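Local coordinates for hypothetical protein MerP (Cupriavidus metallidurans, PDB 1OSD), which probably binds mercuric ions in the periplasm as part of bacterial mercury resistance, here in its oxidized, disulfide-bonded form, at residues Lys23-Val28 and Arg41-Thr46. Residues are numbered along the deposited sequence; the frame is centred on the assembly and turned at random.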
ATOM      1  N   LYS A  23      -7.723   1.461   1.644  1.00 35.77           N
ATOM      2  CA  LYS A  23      -8.536   2.288   0.756  1.00 38.13           C
ATOM      3  C   LYS A  23      -7.689   3.099  -0.239  1.00 38.57           C
ATOM      4  O   LYS A  23      -7.889   3.015  -1.472  1.00 35.96           O
ATOM      5  CB  LYS A  23      -9.429   3.275   1.533  1.00 37.17           C
ATOM      6  CG  LYS A  23     -10.521   2.558   2.303  1.00 43.64           C
ATOM      7  CD  LYS A  23     -11.756   3.417   2.694  1.00 50.44           C
ATOM      8  CE  LYS A  23     -12.749   2.575   3.651  1.00 52.36           C
ATOM      9  NZ  LYS A  23     -13.465   3.446   4.649  1.00 54.00           N
ATOM     10  N   ALA A  24      -6.736   3.875   0.312  1.00 35.91           N
ATOM     11  CA  ALA A  24      -5.831   4.639  -0.553  1.00 35.97           C
ATOM     12  C   ALA A  24      -5.143   3.839  -1.622  1.00 35.28           C
ATOM     13  O   ALA A  24      -5.182   4.222  -2.827  1.00 38.68           O
ATOM     14  CB  ALA A  24      -4.815   5.484   0.293  1.00 36.15           C
ATOM     15  N   ILE A  25      -4.703   2.621  -1.336  1.00 34.70           N
ATOM     16  CA  ILE A  25      -4.047   1.846  -2.400  1.00 34.46           C
ATOM     17  C   ILE A  25      -5.016   1.286  -3.416  1.00 34.42           C
ATOM     18  O   ILE A  25      -4.796   1.301  -4.613  1.00 30.17           O
ATOM     19  CB  ILE A  25      -3.127   0.766  -1.769  0.50 34.22           C
ATOM     20  CG1 ILE A  25      -2.088   1.501  -0.926  0.50 34.22           C
ATOM     21  CG2 ILE A  25      -2.351  -0.023  -2.847  0.50 33.98           C
ATOM     22  CD1 ILE A  25      -1.279   0.600  -0.030  0.50 36.39           C
ATOM     23  N   SER A  26      -6.132   0.809  -2.890  1.00 38.21           N
ATOM     24  CA  SER A  26      -7.102   0.092  -3.667  1.00 39.83           C
ATOM     25  C   SER A  26      -7.712   1.002  -4.740  1.00 41.34           C
ATOM     26  O   SER A  26      -8.135   0.512  -5.786  1.00 40.43           O
ATOM     27  CB  SER A  26      -8.184  -0.515  -2.738  1.00 40.20           C
ATOM     28  OG  SER A  26      -7.688  -1.685  -2.050  1.00 40.27           O
ATOM     29  N   LYS A  27      -7.775   2.311  -4.457  1.00 43.64           N
ATOM     30  CA  LYS A  27      -8.200   3.318  -5.438  1.00 45.47           C
ATOM     31  C   LYS A  27      -7.261   3.449  -6.647  1.00 44.68           C
ATOM     32  O   LYS A  27      -7.684   3.967  -7.685  1.00 45.94           O
ATOM     33  CB  LYS A  27      -8.364   4.715  -4.793  1.00 47.68           C
ATOM     34  CG  LYS A  27      -9.727   4.936  -4.013  1.00 53.47           C
ATOM     35  CD  LYS A  27     -10.172   6.484  -3.970  1.00 57.99           C
ATOM     36  CE  LYS A  27      -9.538   7.355  -2.810  1.00 61.86           C
ATOM     37  NZ  LYS A  27      -7.982   7.561  -2.774  1.00 59.92           N
ATOM     38  N   VAL A  28      -6.015   3.000  -6.540  1.00 41.52           N
ATOM     39  CA  VAL A  28      -5.036   3.121  -7.634  1.00 41.89           C
ATOM     40  C   VAL A  28      -5.374   2.182  -8.743  1.00 42.43           C
ATOM     41  O   VAL A  28      -5.434   0.983  -8.539  1.00 39.53           O
ATOM     42  CB  VAL A  28      -3.612   2.927  -7.151  1.00 41.20           C
ATOM     43  CG1 VAL A  28      -2.605   3.038  -8.304  1.00 42.85           C
ATOM     44  CG2 VAL A  28      -3.264   4.097  -6.110  1.00 42.12           C
ATOM     45  N   ARG A  41       2.730  -3.388  10.547  1.00 34.88           N
ATOM     46  CA  ARG A  41       2.702  -2.127   9.828  1.00 34.95           C
ATOM     47  C   ARG A  41       3.062  -2.350   8.397  1.00 35.71           C
ATOM     48  O   ARG A  41       3.983  -1.746   7.840  1.00 33.27           O
ATOM     49  CB  ARG A  41       3.620  -1.158  10.439  1.00 35.82           C
ATOM     50  CG  ARG A  41       3.180  -0.656  11.765  1.00 36.81           C
ATOM     51  CD  ARG A  41       4.214   0.213  12.467  1.00 41.88           C
ATOM     52  NE  ARG A  41       3.848   0.297  13.888  1.00 46.35           N
ATOM     53  CZ  ARG A  41       4.584   0.961  14.785  1.00 49.74           C
ATOM     54  NH1 ARG A  41       5.663   1.669  14.401  1.00 47.31           N
ATOM     55  NH2 ARG A  41       4.194   0.973  16.045  1.00 44.10           N
ATOM     56  N   GLN A  42       2.316  -3.274   7.772  1.00 36.17           N
ATOM     57  CA  GLN A  42       2.558  -3.491   6.395  1.00 36.04           C
ATOM     58  C   GLN A  42       1.330  -3.652   5.502  1.00 36.95           C
ATOM     59  O   GLN A  42       0.192  -3.801   6.016  1.00 32.44           O
ATOM     60  CB  GLN A  42       3.646  -4.527   6.197  1.00 38.53           C
ATOM     61  CG  GLN A  42       3.515  -5.882   6.753  1.00 43.36           C
ATOM     62  CD  GLN A  42       4.778  -6.767   6.538  1.00 41.51           C
ATOM     63  OE1 GLN A  42       5.939  -6.401   6.907  1.00 47.88           O
ATOM     64  NE2 GLN A  42       4.509  -7.901   6.125  1.00 36.96           N
ATOM     65  N   ALA A  43       1.525  -3.429   4.198  1.00 35.29           N
ATOM     66  CA  ALA A  43       0.493  -3.654   3.137  1.00 35.82           C
ATOM     67  C   ALA A  43       1.119  -4.444   2.005  1.00 36.68           C
ATOM     68  O   ALA A  43       2.238  -4.066   1.534  1.00 39.38           O
ATOM     69  CB  ALA A  43      -0.054  -2.298   2.627  1.00 35.60           C
ATOM     70  N   VAL A  44       0.437  -5.544   1.564  1.00 36.10           N
ATOM     71  CA  VAL A  44       0.861  -6.436   0.490  1.00 38.44           C
ATOM     72  C   VAL A  44      -0.093  -6.152  -0.697  1.00 38.01           C
ATOM     73  O   VAL A  44      -1.335  -6.333  -0.583  1.00 35.61           O
ATOM     74  CB  VAL A  44       0.732  -8.043   0.867  1.00 36.85           C
ATOM     75  CG1 VAL A  44       1.106  -8.975  -0.358  1.00 40.76           C
ATOM     76  CG2 VAL A  44       1.372  -8.468   2.289  1.00 39.29           C
ATOM     77  N   VAL A  45       0.482  -5.659  -1.804  1.00 38.83           N
ATOM     78  CA  VAL A  45      -0.281  -5.118  -2.930  1.00 37.62           C
ATOM     79  C   VAL A  45       0.052  -5.907  -4.130  1.00 38.41           C
ATOM     80  O   VAL A  45       1.219  -6.076  -4.475  1.00 39.36           O
ATOM     81  CB  VAL A  45       0.112  -3.666  -3.229  1.00 38.33           C
ATOM     82  CG1 VAL A  45      -0.782  -3.069  -4.337  1.00 39.39           C
ATOM     83  CG2 VAL A  45       0.154  -2.829  -1.985  1.00 40.19           C
ATOM     84  N   THR A  46      -0.995  -6.445  -4.748  1.00 38.22           N
ATOM     85  CA  THR A  46      -0.911  -7.171  -6.020  1.00 36.81           C
ATOM     86  C   THR A  46      -1.477  -6.223  -7.123  1.00 36.79           C
ATOM     87  O   THR A  46      -2.558  -5.637  -7.000  1.00 32.82           O
ATOM     88  CB  THR A  46      -1.740  -8.422  -5.997  1.00 36.37           C
ATOM     89  OG1 THR A  46      -1.166  -9.385  -5.110  1.00 36.93           O
ATOM     90  CG2 THR A  46      -1.742  -9.090  -7.392  1.00 37.04           C
TER
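Ile25, on helix 17-26, reaches strand 42-48 with two of its branches. It is modelled in two conformers, and the torsions and distances here describe one of them. Its CG2 methyl lies against the fork of Val45 alone, 3.7 Å from Val45 CG1. Ile25 CD1 runs on along the strand to lie between Ala43 CB and Val45 CG2, nearer the alanine at 4.1 Å from Ala43 CB. In this conformer CG2 stands anti to the backbone N of Ile25, whereas CG1 lies beside that N (chi1 -60°) and extends through a trans chi2 of 169° to put CD1 over the small alanine. The two branched side chains meet at a slant, and Val45 CG2 sits near both branches, 4.2 Å from Ile25 CD1. The contact illustrates how a helix packs on the sheet of a ferredoxin-like βαββαβ fold, here a heavy-metal-associated domain: alternation along the strand sends Ala43 and Val45 to the helical face and Val44 away from it. No hydrogen bond crosses between the segments; the contact is apolar and buried near the middle of the chain. Leu57 of the second helix, 54-63, touches both Ile25 and Val45, and Val34 on the neighbouring strand 31-37 also packs against Ile25.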